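Local atomic coordinates of phosphatidylglycerophosphatase and protein-tyrosine phosphatase 1 (Mus musculus, PDB entry 3RGO), a protein that dephosphorylates phosphatidylglycerophosphate to phosphatidylglycerol, an essential step in mitochondrial cardiolipin synthesis, and also acts on phosphorylated tyrosine and serine in proteins. Residues V9-L14 with K128-I133; A13-N18 with C91-C96; R30-M35 with A54-L59. All blocks are in the same frame, centred on the assembly; numbering follows the deposited sequence.

Interaction 1 of 3, residues V9-L14 with K128-I133; sequences VLLGAL and KIRSHI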
loop_
_atom_site.group_PDB
_atom_site.type_symbol
_atom_site.label_atom_id
_atom_site.label_comp_id
_atom_site.label_asym_id
_atom_site.label_seq_id
_atom_site.Cartn_x
_atom_site.Cartn_y
_atom_site.Cartn_z
ATOM N N VAL A 9 -4.125 -6.756 -3.527
ATOM C CA VAL A 9 -4.018 -5.628 -2.609
ATOM C C VAL A 9 -5.316 -5.258 -1.903
ATOM O O VAL A 9 -6.383 -5.225 -2.509
ATOM C CB VAL A 9 -3.455 -4.391 -3.328
ATOM C CG1 VAL A 9 -3.592 -3.142 -2.452
ATOM C CG2 VAL A 9 -2.008 -4.638 -3.722
ATOM N N LEU A 10 -5.207 -4.991 -0.605
ATOM C CA LEU A 10 -6.277 -4.347 0.139
ATOM C C LEU A 10 -5.762 -3.033 0.716
ATOM O O LEU A 10 -4.587 -2.914 1.067
ATOM C CB LEU A 10 -6.796 -5.254 1.258
ATOM C CG LEU A 10 -7.256 -6.645 0.811
ATOM C CD1 LEU A 10 -6.142 -7.666 1.012
ATOM C CD2 LEU A 10 -8.508 -7.059 1.568
ATOM N N LEU A 11 -6.653 -2.051 0.793
ATOM C CA LEU A 11 -6.335 -0.732 1.324
ATOM C C LEU A 11 -7.310 -0.417 2.458
ATOM O O LEU A 11 -8.524 -0.489 2.271
ATOM C CB LEU A 11 -6.458 0.322 0.223
ATOM C CG LEU A 11 -6.434 1.791 0.655
ATOM C CD1 LEU A 11 -5.076 2.185 1.223
ATOM C CD2 LEU A 11 -6.821 2.704 -0.499
ATOM N N GLY A 12 -6.784 -0.079 3.632
ATOM C CA GLY A 12 -7.637 0.212 4.775
ATOM C C GLY A 12 -6.980 0.990 5.899
ATOM O O GLY A 12 -5.796 1.322 5.839
ATOM N N ALA A 13 -7.759 1.284 6.938
ATOM C CA ALA A 13 -7.229 1.945 8.122
ATOM C C ALA A 13 -6.282 0.998 8.857
ATOM O O ALA A 13 -6.238 -0.204 8.561
ATOM C CB ALA A 13 -8.366 2.392 9.037
ATOM N N LEU A 14 -5.514 1.536 9.800
ATOM C CA LEU A 14 -4.578 0.717 10.569
ATOM C C LEU A 14 -5.274 -0.538 11.093
ATOM O O LEU A 14 -6.396 -0.468 11.594
ATOM C CB LEU A 14 -3.966 1.510 11.729
ATOM C CG LEU A 14 -4.887 1.861 12.897
ATOM C CD1 LEU A 14 -4.083 2.358 14.095
ATOM C CD2 LEU A 14 -5.929 2.887 12.479
ATOM N N LYS A 128 -13.182 4.936 -6.748
ATOM C CA LYS A 128 -14.434 4.302 -7.145
ATOM C C LYS A 128 -14.812 3.214 -6.143
ATOM O O LYS A 128 -15.983 2.850 -6.011
ATOM C CB LYS A 128 -14.313 3.715 -8.554
ATOM C CG LYS A 128 -15.642 3.394 -9.219
ATOM C CD LYS A 128 -15.439 2.912 -10.648
ATOM C CE LYS A 128 -14.718 3.951 -11.496
ATOM N NZ LYS A 128 -15.545 5.168 -11.737
ATOM N N ILE A 129 -13.810 2.708 -5.429
ATOM C CA ILE A 129 -14.012 1.633 -4.466
ATOM C C ILE A 129 -14.080 2.143 -3.029
ATOM O O ILE A 129 -14.946 1.733 -2.257
ATOM C CB ILE A 129 -12.889 0.584 -4.554
ATOM C CG1 ILE A 129 -12.901 -0.089 -5.926
ATOM C CG2 ILE A 129 -13.030 -0.449 -3.426
ATOM C CD1 ILE A 129 -11.661 -0.909 -6.213
ATOM N N ARG A 130 -13.159 3.035 -2.676
ATOM C CA ARG A 130 -13.046 3.519 -1.304
ATOM C C ARG A 130 -13.250 5.032 -1.221
ATOM O O ARG A 130 -12.676 5.789 -2.000
ATOM C CB ARG A 130 -11.690 3.119 -0.718
ATOM C CG ARG A 130 -11.484 3.514 0.736
ATOM C CD ARG A 130 -10.301 2.765 1.333
ATOM N NE ARG A 130 -10.004 3.198 2.696
ATOM C CZ ARG A 130 -10.604 2.723 3.786
ATOM N NH1 ARG A 130 -11.543 1.794 3.678
ATOM N NH2 ARG A 130 -10.265 3.179 4.985
ATOM N N SER A 131 -14.064 5.461 -0.262
ATOM C CA SER A 131 -14.453 6.861 -0.149
ATOM C C SER A 131 -13.379 7.728 0.508
ATOM O O SER A 131 -12.492 7.227 1.204
ATOM C CB SER A 131 -15.755 6.981 0.645
ATOM O OG SER A 131 -15.520 6.762 2.027
ATOM N N HIS A 132 -13.477 9.033 0.278
ATOM C CA HIS A 132 -12.591 10.012 0.906
ATOM C C HIS A 132 -11.108 9.811 0.586
ATOM O O HIS A 132 -10.234 10.169 1.380
ATOM C CB HIS A 132 -12.826 10.056 2.418
ATOM C CG HIS A 132 -14.242 10.362 2.794
ATOM N ND1 HIS A 132 -14.759 11.639 2.771
ATOM C CD2 HIS A 132 -15.253 9.554 3.195
ATOM C CE1 HIS A 132 -16.027 11.606 3.144
ATOM N NE2 HIS A 132 -16.351 10.353 3.407
ATOM N N ILE A 133 -10.825 9.242 -0.579
ATOM C CA ILE A 133 -9.453 9.198 -1.055
ATOM C C ILE A 133 -9.017 10.635 -1.285
ATOM O O ILE A 133 -9.703 11.399 -1.963
ATOM C CB ILE A 133 -9.323 8.403 -2.363
ATOM C CG1 ILE A 133 -9.783 6.961 -2.154
ATOM C CG2 ILE A 133 -7.880 8.433 -2.871
ATOM C CD1 ILE A 133 -9.050 6.238 -1.039
#

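Interaction 2 of 3, residues A13-N18 with C91-C96; sequences ALPLKN and CVYVHC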
loop_
_atom_site.group_PDB
_atom_site.type_symbol
_atom_site.label_atom_id
_atom_site.label_comp_id
_atom_site.label_asym_id
_atom_site.label_seq_id
_atom_site.Cartn_x
_atom_site.Cartn_y
_atom_site.Cartn_z
ATOM N N ALA A 13 -7.759 1.284 6.938
ATOM C CA ALA A 13 -7.229 1.945 8.122
ATOM C C ALA A 13 -6.282 0.998 8.857
ATOM O O ALA A 13 -6.238 -0.204 8.561
ATOM C CB ALA A 13 -8.366 2.392 9.037
ATOM N N LEU A 14 -5.514 1.536 9.800
ATOM C CA LEU A 14 -4.578 0.717 10.569
ATOM C C LEU A 14 -5.274 -0.538 11.093
ATOM O O LEU A 14 -6.396 -0.468 11.594
ATOM C CB LEU A 14 -3.966 1.510 11.729
ATOM C CG LEU A 14 -4.887 1.861 12.897
ATOM C CD1 LEU A 14 -4.083 2.358 14.095
ATOM C CD2 LEU A 14 -5.929 2.887 12.479
ATOM N N PRO A 15 -4.608 -1.690 10.964
ATOM C CA PRO A 15 -5.169 -2.986 11.345
ATOM C C PRO A 15 -5.084 -3.182 12.848
ATOM O O PRO A 15 -3.993 -3.098 13.417
ATOM C CB PRO A 15 -4.237 -3.992 10.658
ATOM C CG PRO A 15 -3.302 -3.180 9.804
ATOM C CD PRO A 15 -3.253 -1.827 10.408
ATOM N N LEU A 16 -6.224 -3.436 13.479
ATOM C CA LEU A 16 -6.264 -3.725 14.905
ATOM C C LEU A 16 -5.764 -5.137 15.177
ATOM O O LEU A 16 -5.946 -6.034 14.357
ATOM C CB LEU A 16 -7.693 -3.587 15.428
ATOM C CG LEU A 16 -8.247 -2.194 15.726
ATOM C CD1 LEU A 16 -7.543 -1.118 14.927
ATOM C CD2 LEU A 16 -9.746 -2.172 15.473
ATOM N N LYS A 17 -5.138 -5.330 16.333
ATOM C CA LYS A 17 -4.718 -6.658 16.766
ATOM C C LYS A 17 -5.807 -7.705 16.523
ATOM O O LYS A 17 -5.534 -8.804 16.032
ATOM C CB LYS A 17 -4.376 -6.640 18.255
ATOM C CG LYS A 17 -3.261 -5.690 18.637
ATOM C CD LYS A 17 -1.931 -6.409 18.717
ATOM C CE LYS A 17 -1.031 -5.757 19.752
ATOM N NZ LYS A 17 -1.696 -5.718 21.080
ATOM N N ASN A 18 -7.043 -7.348 16.866
ATOM C CA ASN A 18 -8.165 -8.280 16.829
ATOM C C ASN A 18 -8.590 -8.697 15.423
ATOM O O ASN A 18 -9.278 -9.706 15.253
ATOM C CB ASN A 18 -9.368 -7.689 17.572
ATOM C CG ASN A 18 -10.164 -6.721 16.714
ATOM O OD1 ASN A 18 -9.859 -5.529 16.653
ATOM N ND2 ASN A 18 -11.190 -7.233 16.042
ATOM N N CYS A 91 -2.251 -12.175 -0.441
ATOM C CA CYS A 91 -2.698 -10.792 -0.397
ATOM C C CYS A 91 -1.840 -9.922 0.508
ATOM O O CYS A 91 -1.146 -10.418 1.398
ATOM C CB CYS A 91 -4.169 -10.717 0.012
ATOM S SG CYS A 91 -5.288 -11.669 -1.048
ATOM N N VAL A 92 -1.884 -8.619 0.252
ATOM C CA VAL A 92 -1.145 -7.651 1.044
ATOM C C VAL A 92 -2.080 -6.543 1.499
ATOM O O VAL A 92 -2.820 -5.975 0.693
ATOM C CB VAL A 92 0.024 -7.033 0.244
ATOM C CG1 VAL A 92 0.668 -5.896 1.030
ATOM C CG2 VAL A 92 1.050 -8.102 -0.101
ATOM N N TYR A 93 -2.047 -6.253 2.796
ATOM C CA TYR A 93 -2.828 -5.171 3.379
ATOM C C TYR A 93 -1.947 -3.932 3.467
ATOM O O TYR A 93 -0.864 -3.971 4.053
ATOM C CB TYR A 93 -3.311 -5.581 4.773
ATOM C CG TYR A 93 -4.356 -4.685 5.400
ATOM C CD1 TYR A 93 -3.994 -3.514 6.062
ATOM C CD2 TYR A 93 -5.705 -5.034 5.374
ATOM C CE1 TYR A 93 -4.953 -2.708 6.661
ATOM C CE2 TYR A 93 -6.671 -4.234 5.973
ATOM C CZ TYR A 93 -6.288 -3.073 6.613
ATOM O OH TYR A 93 -7.246 -2.277 7.208
ATOM N N VAL A 94 -2.418 -2.837 2.876
ATOM C CA VAL A 94 -1.656 -1.599 2.810
ATOM C C VAL A 94 -2.340 -0.546 3.662
ATOM O O VAL A 94 -3.523 -0.260 3.475
ATOM C CB VAL A 94 -1.563 -1.087 1.345
ATOM C CG1 VAL A 94 -0.711 0.164 1.258
ATOM C CG2 VAL A 94 -0.999 -2.171 0.442
ATOM N N HIS A 95 -1.603 0.034 4.603
ATOM C CA HIS A 95 -2.199 1.020 5.494
ATOM C C HIS A 95 -1.237 2.081 5.985
ATOM O O HIS A 95 -0.021 1.907 5.994
ATOM C CB HIS A 95 -2.807 0.330 6.725
ATOM C CG HIS A 95 -1.783 -0.134 7.715
ATOM N ND1 HIS A 95 -1.356 0.646 8.767
ATOM C CD2 HIS A 95 -1.086 -1.293 7.800
ATOM C CE1 HIS A 95 -0.446 -0.013 9.463
ATOM N NE2 HIS A 95 -0.264 -1.193 8.896
ATOM N N CYS A 96 -1.820 3.194 6.407
ATOM C CA CYS A 96 -1.148 4.135 7.272
ATOM C C CYS A 96 -2.079 4.286 8.470
ATOM O O CYS A 96 -2.173 3.379 9.304
ATOM C CB CYS A 96 -0.913 5.467 6.558
ATOM S SG CYS A 96 0.098 6.629 7.502
#

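Interaction 3 of 3, residues R30-M35 with A54-L59; sequences RGVITM and AGVEQL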
loop_
_atom_site.group_PDB
_atom_site.type_symbol
_atom_site.label_atom_id
_atom_site.label_comp_id
_atom_site.label_asym_id
_atom_site.label_seq_id
_atom_site.Cartn_x
_atom_site.Cartn_y
_atom_site.Cartn_z
ATOM N N ARG A 30 -0.981 -12.215 3.640
ATOM C CA ARG A 30 0.285 -12.784 4.087
ATOM C C ARG A 30 1.374 -11.724 4.134
ATOM O O ARG A 30 2.508 -11.997 4.519
ATOM C CB ARG A 30 0.710 -13.941 3.182
ATOM C CG ARG A 30 -0.224 -15.131 3.257
ATOM C CD ARG A 30 -0.226 -15.717 4.659
ATOM N NE ARG A 30 -1.498 -16.354 4.977
ATOM C CZ ARG A 30 -1.830 -17.585 4.600
ATOM N NH1 ARG A 30 -0.982 -18.310 3.879
ATOM N NH2 ARG A 30 -3.010 -18.089 4.937
ATOM N N GLY A 31 1.025 -10.508 3.732
ATOM C CA GLY A 31 1.966 -9.409 3.757
ATOM C C GLY A 31 1.265 -8.144 4.200
ATOM O O GLY A 31 0.068 -7.977 3.982
ATOM N N VAL A 32 2.002 -7.255 4.847
ATOM C CA VAL A 32 1.428 -5.986 5.263
ATOM C C VAL A 32 2.441 -4.882 5.012
ATOM O O VAL A 32 3.625 -5.021 5.329
ATOM C CB VAL A 32 0.968 -6.016 6.743
ATOM C CG1 VAL A 32 2.110 -6.434 7.653
ATOM C CG2 VAL A 32 0.385 -4.663 7.177
ATOM N N ILE A 33 1.980 -3.809 4.381
ATOM C CA ILE A 33 2.810 -2.633 4.192
ATOM C C ILE A 33 2.355 -1.596 5.195
ATOM O O ILE A 33 1.217 -1.136 5.150
ATOM C CB ILE A 33 2.710 -2.069 2.767
ATOM C CG1 ILE A 33 3.212 -3.107 1.760
ATOM C CG2 ILE A 33 3.504 -0.765 2.662
ATOM C CD1 ILE A 33 3.153 -2.650 0.305
ATOM N N THR A 34 3.242 -1.257 6.120
ATOM C CA THR A 34 2.918 -0.309 7.178
ATOM C C THR A 34 3.649 1.000 6.952
ATOM O O THR A 34 4.874 1.044 6.915
ATOM C CB THR A 34 3.282 -0.867 8.563
ATOM O OG1 THR A 34 2.516 -2.054 8.811
ATOM C CG2 THR A 34 2.996 0.165 9.653
ATOM N N MET A 35 2.886 2.071 6.796
ATOM C CA MET A 35 3.476 3.371 6.539
ATOM C C MET A 35 3.386 4.258 7.768
ATOM O O MET A 35 2.365 4.282 8.456
ATOM C CB MET A 35 2.802 4.034 5.337
ATOM C CG MET A 35 3.110 3.337 4.021
ATOM S SD MET A 35 1.956 3.764 2.707
ATOM C CE MET A 35 0.699 2.531 3.009
ATOM N N ALA A 54 1.269 -14.854 12.904
ATOM C CA ALA A 54 0.107 -15.105 12.059
ATOM C C ALA A 54 0.521 -15.451 10.635
ATOM O O ALA A 54 -0.325 -15.651 9.766
ATOM C CB ALA A 54 -0.827 -13.904 12.067
ATOM N N GLY A 55 1.827 -15.509 10.398
ATOM C CA GLY A 55 2.347 -15.889 9.098
ATOM C C GLY A 55 2.343 -14.772 8.068
ATOM O O GLY A 55 2.372 -15.033 6.866
ATOM N N VAL A 56 2.301 -13.526 8.523
ATOM C CA VAL A 56 2.391 -12.407 7.587
ATOM C C VAL A 56 3.659 -11.574 7.768
ATOM O O VAL A 56 4.051 -11.239 8.884
ATOM C CB VAL A 56 1.119 -11.515 7.591
ATOM C CG1 VAL A 56 0.159 -11.943 8.667
ATOM C CG2 VAL A 56 1.482 -10.029 7.700
ATOM N N GLU A 57 4.300 -11.265 6.647
ATOM C CA GLU A 57 5.501 -10.447 6.632
ATOM C C GLU A 57 5.130 -8.967 6.588
ATOM O O GLU A 57 4.298 -8.552 5.775
ATOM C CB GLU A 57 6.354 -10.802 5.413
ATOM C CG GLU A 57 7.683 -10.068 5.334
ATOM C CD GLU A 57 8.435 -10.378 4.050
ATOM O OE1 GLU A 57 7.858 -11.057 3.173
ATOM O OE2 GLU A 57 9.599 -9.939 3.915
ATOM N N GLN A 58 5.752 -8.176 7.457
ATOM C CA GLN A 58 5.500 -6.739 7.500
ATOM C C GLN A 58 6.632 -5.962 6.846
ATOM O O GLN A 58 7.805 -6.176 7.154
ATOM C CB GLN A 58 5.318 -6.256 8.944
ATOM C CG GLN A 58 5.038 -4.753 9.063
ATOM C CD GLN A 58 4.908 -4.284 10.502
ATOM O OE1 GLN A 58 5.802 -4.502 11.320
ATOM N NE2 GLN A 58 3.793 -3.633 10.817
ATOM N N LEU A 59 6.274 -5.074 5.927
ATOM C CA LEU A 59 7.224 -4.124 5.366
ATOM C C LEU A 59 6.890 -2.730 5.895
ATOM O O LEU A 59 5.778 -2.238 5.710
ATOM C CB LEU A 59 7.167 -4.139 3.836
ATOM C CG LEU A 59 7.811 -2.944 3.119
ATOM C CD1 LEU A 59 9.307 -2.877 3.401
ATOM C CD2 LEU A 59 7.544 -3.015 1.619
HETATM O O HOH W 1 4.231 -14.408 4.501
#

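Interaction 1 of 3, residues V9-L14 with K128-I133
R130 reaches from the loop after helix 119-129 to strand 9-12, lying across L11 at about a right angle, and its long side chain makes the largest share of the contact. At the root, CB and CG rest beside the CD1 methyl of I133, with R130 CB 4.1 Å from I133 CD1. That same methyl sits 4.2 Å from L11 CD2, so I133 lies alongside both side chains where they meet. CG lies anti to the backbone N (chi1 -177°), and the chain runs extended from there to NE, carrying CD to the strand: R130 CD is 3.8 Å from L11 O and 3.9 Å from L11 CD2. Farther out the guanidinium turns one face to the backbone. G12 CA lies over its centre, 3.9 Å above the plane of the R130 group, and L11 O is on that same face. At the tip, R130 NH2 comes within 3.7 Å of A13 N, obliquely. The nitrogens bond to other parts of the chain: NE to G99 O, NH2 to A98 O and NH1 to H3 ND1. A98 and G99 belong to the phosphate-binding loop that starts at C96. The chemistry is therefore divided: strand 9-12 offers a van der Waals surface to the flat cation, whose hydrogen bonds tie the phosphate-binding loop and strand 2-4 to the loop carrying R130.

Interaction 2 of 3, residues A13-N18 with C91-C96
Y93 and H95 point their side chains from strand 91-95 into the A13-P15 part of the loop after strand 9-12, just ahead of C96, the predicted phosphocysteine of the HCX5R phosphate-binding loop (P-loop) of the protein-tyrosine phosphatase fold. Y93 comes first. Its CG is anti to the backbone N (chi1 -168°), which sends the ring out toward the loop, and the hydroxyl donates to A13 O at 2.7 Å from Y93 OH. The acceptor lies at the ring edge, and the donor sits in the carbonyl plane of A13. P15 meets the same ring obliquely, with P15 CG 3.6 Å from Y93 CE1. V94 turns away, onto helix 102-115. H95 turns one face of its imidazole to the proline: P15 CD stands 3.3 Å from the centroid of the H95 ring and only 3° off its normal, a CH-pi contact. W51 also touches P15. Both imidazole nitrogens are engaged, NE2 with T34 OG1 and ND1 with the carbonyl of C96, which fixes the ring's rotation. The C96 side chain points away from the loop; a sulfate ion, probably from the crystallisation liquor, lies about 3 Å from it at nearest atoms, consistent with a phosphate pocket. H95 ND1 donates to C96 O at 2.9 Å, nearly straight at 175°, while L14 CB packs against that oxygen, 3.5 Å from C96 O.

Interaction 3 of 3, residues R30-M35 with A54-L59
The carboxamide of Q58 meets T34 through its nitrogen end: Q58 NE2 donates to T34 OG1 at 2.9 Å, a bent bond of 139° with the hydroxyl oxygen tilted 27° out of the amide plane. T34 OG1 also bonds H95 NE2. At the other end of the Q58 amide, OE1 makes a weak bond to R60. The carboxylate of E57 turns to the opposite face of the sheet, where OE1 pairs with K84 and Y85 of helix 72-88. Q58 gets to T34 by an extended chain, CG anti to the backbone N (chi1 -180°), running side by side with V32, whose CG1 is 3.5 Å from Q58 CB. V32 CG1 also touches V56 CG2 at 3.6 Å, and W51 of helix 48-53 packs on V32, V56 and Q58. With an alanine in place of Q58, T34 OG1 would probably be left without its amide donor and V32 CG1 without the contact to CG. On the face shared by I33, E57 and L59, F81 touches all three, with I33 CG1 4.3 Å from L59 CD2. The two parallel backbones are joined by four bonds: E57 N to R30 O (2.9 Å), V32 N to E57 O (2.8 Å), L59 N to V32 O (2.7 Å) and T34 N to L59 O (2.7 Å). At the entry a water donates to both R30 O and G55 O, just where G55 ends helix 48-53 in a Schellman motif. Strand 29-35, helix 48-53 and strand 57-61 thus form a beta-alpha-beta crossover at the edge of the phosphatase sheet.

All three contacts reach the same mixed sheet. Interactions 1 and 2 are buried and share A13 and L14: strand 9-12 pairs with strand 91-95, the backbone of L10 bonding V92 and V94. Interaction 3 lies on the far side of strand 91-95, partly buried, since strand 57-61 is outermost; its centre is about 8 Å from that of interaction 2 and about 17 Å from that of interaction 1. Backbone bonds dominate interaction 3, ring contacts and a tyrosine hydroxyl interaction 2, and van der Waals contact with a cation interaction 1. T34 bonded to H95 links interactions 2 and 3, while R130 bonds the phosphate-binding loop from outside and H95 leads directly into it.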